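PDB 4EZB: phosphogluconate dehydrogenase NAD-binding putative C-terminal domain-containing protein, which is of unknown function but may be an oxidoreductase with a Rossmann-like, probably dinucleotide-binding, domain. Local coordinates for residues A[80-92]-A[105-117]. Sequence-based numbering, arbitrary orientation.
Sequences DDVAGIACADVVL and ASAAPHLSDEAVF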
loop_
_atom_site.group_PDB
_atom_site.type_symbol
_atom_site.label_atom_id
_atom_site.label_comp_id
_atom_site.label_asym_id
_atom_site.label_seq_id
_atom_site.Cartn_x
_atom_site.Cartn_y
_atom_site.Cartn_z
ATOM N N ASP A 80 -30.588 -38.238 3.135
ATOM C CA ASP A 80 -29.866 -39.319 2.448
ATOM C C ASP A 80 -29.382 -38.875 1.052
ATOM O O ASP A 80 -28.355 -39.363 0.547
ATOM C CB ASP A 80 -30.749 -40.575 2.345
ATOM C CG ASP A 80 -29.948 -41.840 2.022
ATOM O OD1 ASP A 80 -29.186 -42.313 2.898
ATOM O OD2 ASP A 80 -30.089 -42.371 0.896
ATOM N N ASP A 81 -30.121 -37.931 0.461
ATOM C CA ASP A 81 -29.947 -37.506 -0.928
ATOM C C ASP A 81 -30.063 -35.981 -1.102
ATOM O O ASP A 81 -30.701 -35.281 -0.281
ATOM C CB ASP A 81 -30.990 -38.204 -1.810
ATOM C CG ASP A 81 -30.705 -38.040 -3.287
ATOM O OD1 ASP A 81 -29.566 -38.332 -3.709
ATOM O OD2 ASP A 81 -31.612 -37.611 -4.031
ATOM N N VAL A 82 -29.461 -35.471 -2.177
ATOM C CA VAL A 82 -29.582 -34.051 -2.519
ATOM C C VAL A 82 -31.053 -33.625 -2.754
ATOM O O VAL A 82 -31.426 -32.479 -2.471
ATOM C CB VAL A 82 -28.630 -33.627 -3.673
ATOM C CG1 VAL A 82 -29.044 -34.234 -5.015
ATOM C CG2 VAL A 82 -28.554 -32.110 -3.759
ATOM N N ALA A 83 -31.885 -34.566 -3.212
ATOM C CA ALA A 83 -33.296 -34.288 -3.493
ATOM C C ALA A 83 -34.120 -33.990 -2.252
ATOM O O ALA A 83 -35.245 -33.497 -2.352
ATOM C CB ALA A 83 -33.920 -35.411 -4.293
ATOM N N GLY A 84 -33.552 -34.264 -1.081
ATOM C CA GLY A 84 -34.191 -33.892 0.181
ATOM C C GLY A 84 -34.182 -32.395 0.476
ATOM O O GLY A 84 -34.645 -31.964 1.528
ATOM N N ILE A 85 -33.650 -31.591 -0.437
ATOM C CA ILE A 85 -33.625 -30.145 -0.233
ATOM C C ILE A 85 -34.886 -29.506 -0.795
ATOM O O ILE A 85 -35.103 -28.309 -0.622
ATOM C CB ILE A 85 -32.384 -29.454 -0.863
ATOM C CG1 ILE A 85 -32.405 -29.587 -2.395
ATOM C CG2 ILE A 85 -31.088 -29.910 -0.177
ATOM C CD1 ILE A 85 -31.160 -29.087 -3.098
ATOM N N ALA A 86 -35.706 -30.297 -1.476
ATOM C CA ALA A 86 -36.948 -29.799 -2.038
ATOM C C ALA A 86 -37.834 -29.163 -0.966
ATOM O O ALA A 86 -38.700 -28.347 -1.276
ATOM C CB ALA A 86 -37.687 -30.912 -2.770
ATOM N N CYS A 87 -37.590 -29.520 0.293
ATOM C CA CYS A 87 -38.393 -29.041 1.424
ATOM C C CYS A 87 -37.948 -27.679 1.942
ATOM O O CYS A 87 -38.698 -27.016 2.664
ATOM C CB CYS A 87 -38.323 -30.039 2.586
ATOM S SG CYS A 87 -38.781 -31.747 2.188
ATOM N N ALA A 88 -36.725 -27.277 1.593
ATOM C CA ALA A 88 -36.097 -26.082 2.155
ATOM C C ALA A 88 -36.590 -24.795 1.504
ATOM O O ALA A 88 -36.901 -24.777 0.312
ATOM C CB ALA A 88 -34.587 -26.186 2.049
ATOM N N ASP A 89 -36.694 -23.745 2.317
ATOM C CA ASP A 89 -36.872 -22.372 1.828
ATOM C C ASP A 89 -35.521 -21.746 1.492
ATOM O O ASP A 89 -35.413 -20.944 0.562
ATOM C CB ASP A 89 -37.559 -21.489 2.876
ATOM C CG ASP A 89 -38.831 -22.108 3.418
ATOM O OD1 ASP A 89 -39.848 -22.160 2.677
ATOM O OD2 ASP A 89 -38.795 -22.556 4.589
ATOM N N VAL A 90 -34.504 -22.101 2.273
ATOM C CA VAL A 90 -33.161 -21.576 2.108
ATOM C C VAL A 90 -32.156 -22.711 2.151
ATOM O O VAL A 90 -32.073 -23.437 3.133
ATOM C CB VAL A 90 -32.828 -20.588 3.228
ATOM C CG1 VAL A 90 -31.411 -20.081 3.069
ATOM C CG2 VAL A 90 -33.835 -19.428 3.231
ATOM N N VAL A 91 -31.392 -22.846 1.081
ATOM C CA VAL A 91 -30.314 -23.796 1.024
ATOM C C VAL A 91 -28.952 -23.092 1.160
ATOM O O VAL A 91 -28.638 -22.165 0.382
ATOM C CB VAL A 91 -30.387 -24.606 -0.288
ATOM C CG1 VAL A 91 -29.289 -25.671 -0.325
ATOM C CG2 VAL A 91 -31.764 -25.256 -0.425
ATOM N N LEU A 92 -28.165 -23.513 2.155
ATOM C CA LEU A 92 -26.828 -22.964 2.400
ATOM C C LEU A 92 -25.737 -23.920 1.844
ATOM O O LEU A 92 -25.626 -25.075 2.274
ATOM C CB LEU A 92 -26.599 -22.725 3.891
ATOM C CG LEU A 92 -27.516 -21.743 4.656
ATOM C CD1 LEU A 92 -26.935 -21.415 6.028
ATOM C CD2 LEU A 92 -27.769 -20.434 3.914
ATOM N N ALA A 105 -25.013 -27.571 -9.429
ATOM C CA ALA A 105 -25.661 -28.310 -10.505
ATOM C C ALA A 105 -26.543 -29.449 -9.987
ATOM O O ALA A 105 -27.592 -29.717 -10.585
ATOM C CB ALA A 105 -24.631 -28.816 -11.497
ATOM N N SER A 106 -26.143 -30.087 -8.877
ATOM C CA SER A 106 -26.944 -31.151 -8.221
ATOM C C SER A 106 -28.228 -30.627 -7.635
ATOM O O SER A 106 -29.290 -31.274 -7.710
ATOM C CB SER A 106 -26.181 -31.770 -7.048
ATOM O OG SER A 106 -24.993 -32.396 -7.467
ATOM N N ALA A 107 -28.116 -29.471 -6.990
ATOM C CA ALA A 107 -29.229 -28.897 -6.289
ATOM C C ALA A 107 -30.271 -28.346 -7.248
ATOM O O ALA A 107 -31.463 -28.429 -6.994
ATOM C CB ALA A 107 -28.723 -27.816 -5.343
ATOM N N ALA A 108 -29.819 -27.807 -8.372
ATOM C CA ALA A 108 -30.686 -27.019 -9.259
ATOM C C ALA A 108 -32.045 -27.672 -9.560
ATOM O O ALA A 108 -33.084 -27.017 -9.410
ATOM C CB ALA A 108 -29.946 -26.618 -10.543
ATOM N N PRO A 109 -32.059 -28.969 -9.947
ATOM C CA PRO A 109 -33.370 -29.553 -10.283
ATOM C C PRO A 109 -34.275 -29.727 -9.085
ATOM O O PRO A 109 -35.474 -29.869 -9.265
ATOM C CB PRO A 109 -33.019 -30.940 -10.849
ATOM C CG PRO A 109 -31.535 -30.916 -11.090
ATOM C CD PRO A 109 -30.992 -29.983 -10.051
ATOM N N HIS A 110 -33.736 -29.689 -7.876
ATOM C CA HIS A 110 -34.540 -30.064 -6.712
ATOM C C HIS A 110 -35.142 -28.912 -5.946
ATOM O O HIS A 110 -36.035 -29.108 -5.123
ATOM C CB HIS A 110 -33.755 -30.986 -5.781
ATOM C CG HIS A 110 -33.293 -32.226 -6.460
ATOM N ND1 HIS A 110 -31.962 -32.500 -6.683
ATOM C CD2 HIS A 110 -33.990 -33.229 -7.038
ATOM C CE1 HIS A 110 -31.856 -33.643 -7.333
ATOM N NE2 HIS A 110 -33.072 -34.104 -7.561
ATOM N N LEU A 111 -34.658 -27.713 -6.226
ATOM C CA LEU A 111 -35.171 -26.527 -5.572
ATOM C C LEU A 111 -36.577 -26.236 -6.048
ATOM O O LEU A 111 -36.874 -26.354 -7.236
ATOM C CB LEU A 111 -34.252 -25.323 -5.854
ATOM C CG LEU A 111 -33.024 -25.073 -4.964
ATOM C CD1 LEU A 111 -32.184 -26.315 -4.841
ATOM C CD2 LEU A 111 -32.158 -23.983 -5.561
ATOM N N SER A 112 -37.437 -25.866 -5.108
ATOM C CA SER A 112 -38.730 -25.282 -5.429
ATOM C C SER A 112 -38.537 -23.890 -6.005
ATOM O O SER A 112 -37.502 -23.257 -5.776
ATOM C CB SER A 112 -39.572 -25.167 -4.168
ATOM O OG SER A 112 -40.359 -23.988 -4.230
ATOM N N ASP A 113 -39.544 -23.388 -6.713
ATOM C CA ASP A 113 -39.422 -22.062 -7.321
ATOM C C ASP A 113 -39.506 -20.878 -6.344
ATOM O O ASP A 113 -39.260 -19.739 -6.734
ATOM C CB ASP A 113 -40.376 -21.882 -8.515
ATOM C CG ASP A 113 -41.835 -21.984 -8.128
ATOM O OD1 ASP A 113 -42.211 -22.958 -7.436
ATOM O OD2 ASP A 113 -42.613 -21.096 -8.543
ATOM N N GLU A 114 -39.836 -21.132 -5.085
ATOM C CA GLU A 114 -39.732 -20.067 -4.091
ATOM C C GLU A 114 -38.378 -20.089 -3.362
ATOM O O GLU A 114 -37.971 -19.091 -2.754
ATOM C CB GLU A 114 -40.913 -20.112 -3.111
ATOM C CG GLU A 114 -42.096 -19.262 -3.569
ATOM C CD GLU A 114 -43.460 -19.806 -3.157
ATOM O OE1 GLU A 114 -43.603 -21.038 -2.976
ATOM O OE2 GLU A 114 -44.405 -18.993 -3.035
ATOM N N ALA A 115 -37.672 -21.211 -3.458
ATOM C CA ALA A 115 -36.478 -21.431 -2.644
ATOM C C ALA A 115 -35.294 -20.554 -3.064
ATOM O O ALA A 115 -35.145 -20.217 -4.232
ATOM C CB ALA A 115 -36.083 -22.892 -2.682
ATOM N N VAL A 116 -34.462 -20.201 -2.091
ATOM C CA VAL A 116 -33.232 -19.462 -2.346
ATOM C C VAL A 116 -32.011 -20.344 -2.008
ATOM O O VAL A 116 -31.928 -20.885 -0.916
ATOM C CB VAL A 116 -33.200 -18.139 -1.542
ATOM C CG1 VAL A 116 -31.941 -17.353 -1.867
ATOM C CG2 VAL A 116 -34.434 -17.287 -1.835
ATOM N N PHE A 117 -31.120 -20.530 -2.978
ATOM C CA PHE A 117 -29.825 -21.187 -2.794
ATOM C C PHE A 117 -28.827 -20.073 -2.499
ATOM O O PHE A 117 -28.659 -19.160 -3.333
ATOM C CB PHE A 117 -29.465 -21.866 -4.112
ATOM C CG PHE A 117 -28.231 -22.736 -4.061
ATOM C CD1 PHE A 117 -28.328 -24.086 -3.718
ATOM C CD2 PHE A 117 -26.988 -22.217 -4.415
ATOM C CE1 PHE A 117 -27.196 -24.908 -3.711
ATOM C CE2 PHE A 117 -25.854 -23.017 -4.415
ATOM C CZ PHE A 117 -25.960 -24.373 -4.059
HETATM O O HOH W 1 -36.465 -26.042 -2.295
HETATM O O HOH W 2 -37.597 -19.015 -0.326
#
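Ala83 places its methyl over one face of the His110 imidazole: CB lies 3.7 Å from the ring centroid and 21° off the ring normal, which meets the criterion for a CH-pi contact. Val82 CG1 comes obliquely to the same ring, 3.7 Å from His110 CE1. With chi1 at 69°, that branch stands between the backbone N and the carbonyl carbon of Val82, while CG2 is directed at Ser106. Deeper in, Ile85 CD1 meets two methyls, Ala107 CB at 3.5 Å and Leu111 CD1 at 3.4 Å, the latter closer than a usual carbon-carbon contact.

Farther along, the two segments pair as parallel strands. Val116 N donates to Asp89 O at 2.9 Å, with 171° at the hydrogen, and Val91 N to Val116 O at 2.8 Å. Val91 CG1 then packs obliquely on Phe117 CD1.

Second-shell bonds probably help to position these groups. Asp81 OD2 accepts from Ala83 N in an Asx turn at the start of the 3-10 segment, and a weak bond from His110 ND1 to Ser106 O may help to orient the ring. One water accepts from Ser112 N and lies within hydrogen-bonding distance of the Ile85 and Ala88 carbonyls; another donates to Asp89 O. Asp89 OD2 turns elsewhere, to Thr26 N.

The contact closes the beta-alpha-beta unit of strand 90-93, helix 100-107 and strand 116-119, with strand 26-30 flanking 90-93, strand 141-147 flanking 116-119, and helix 125-136 packing on Leu111 and Phe117.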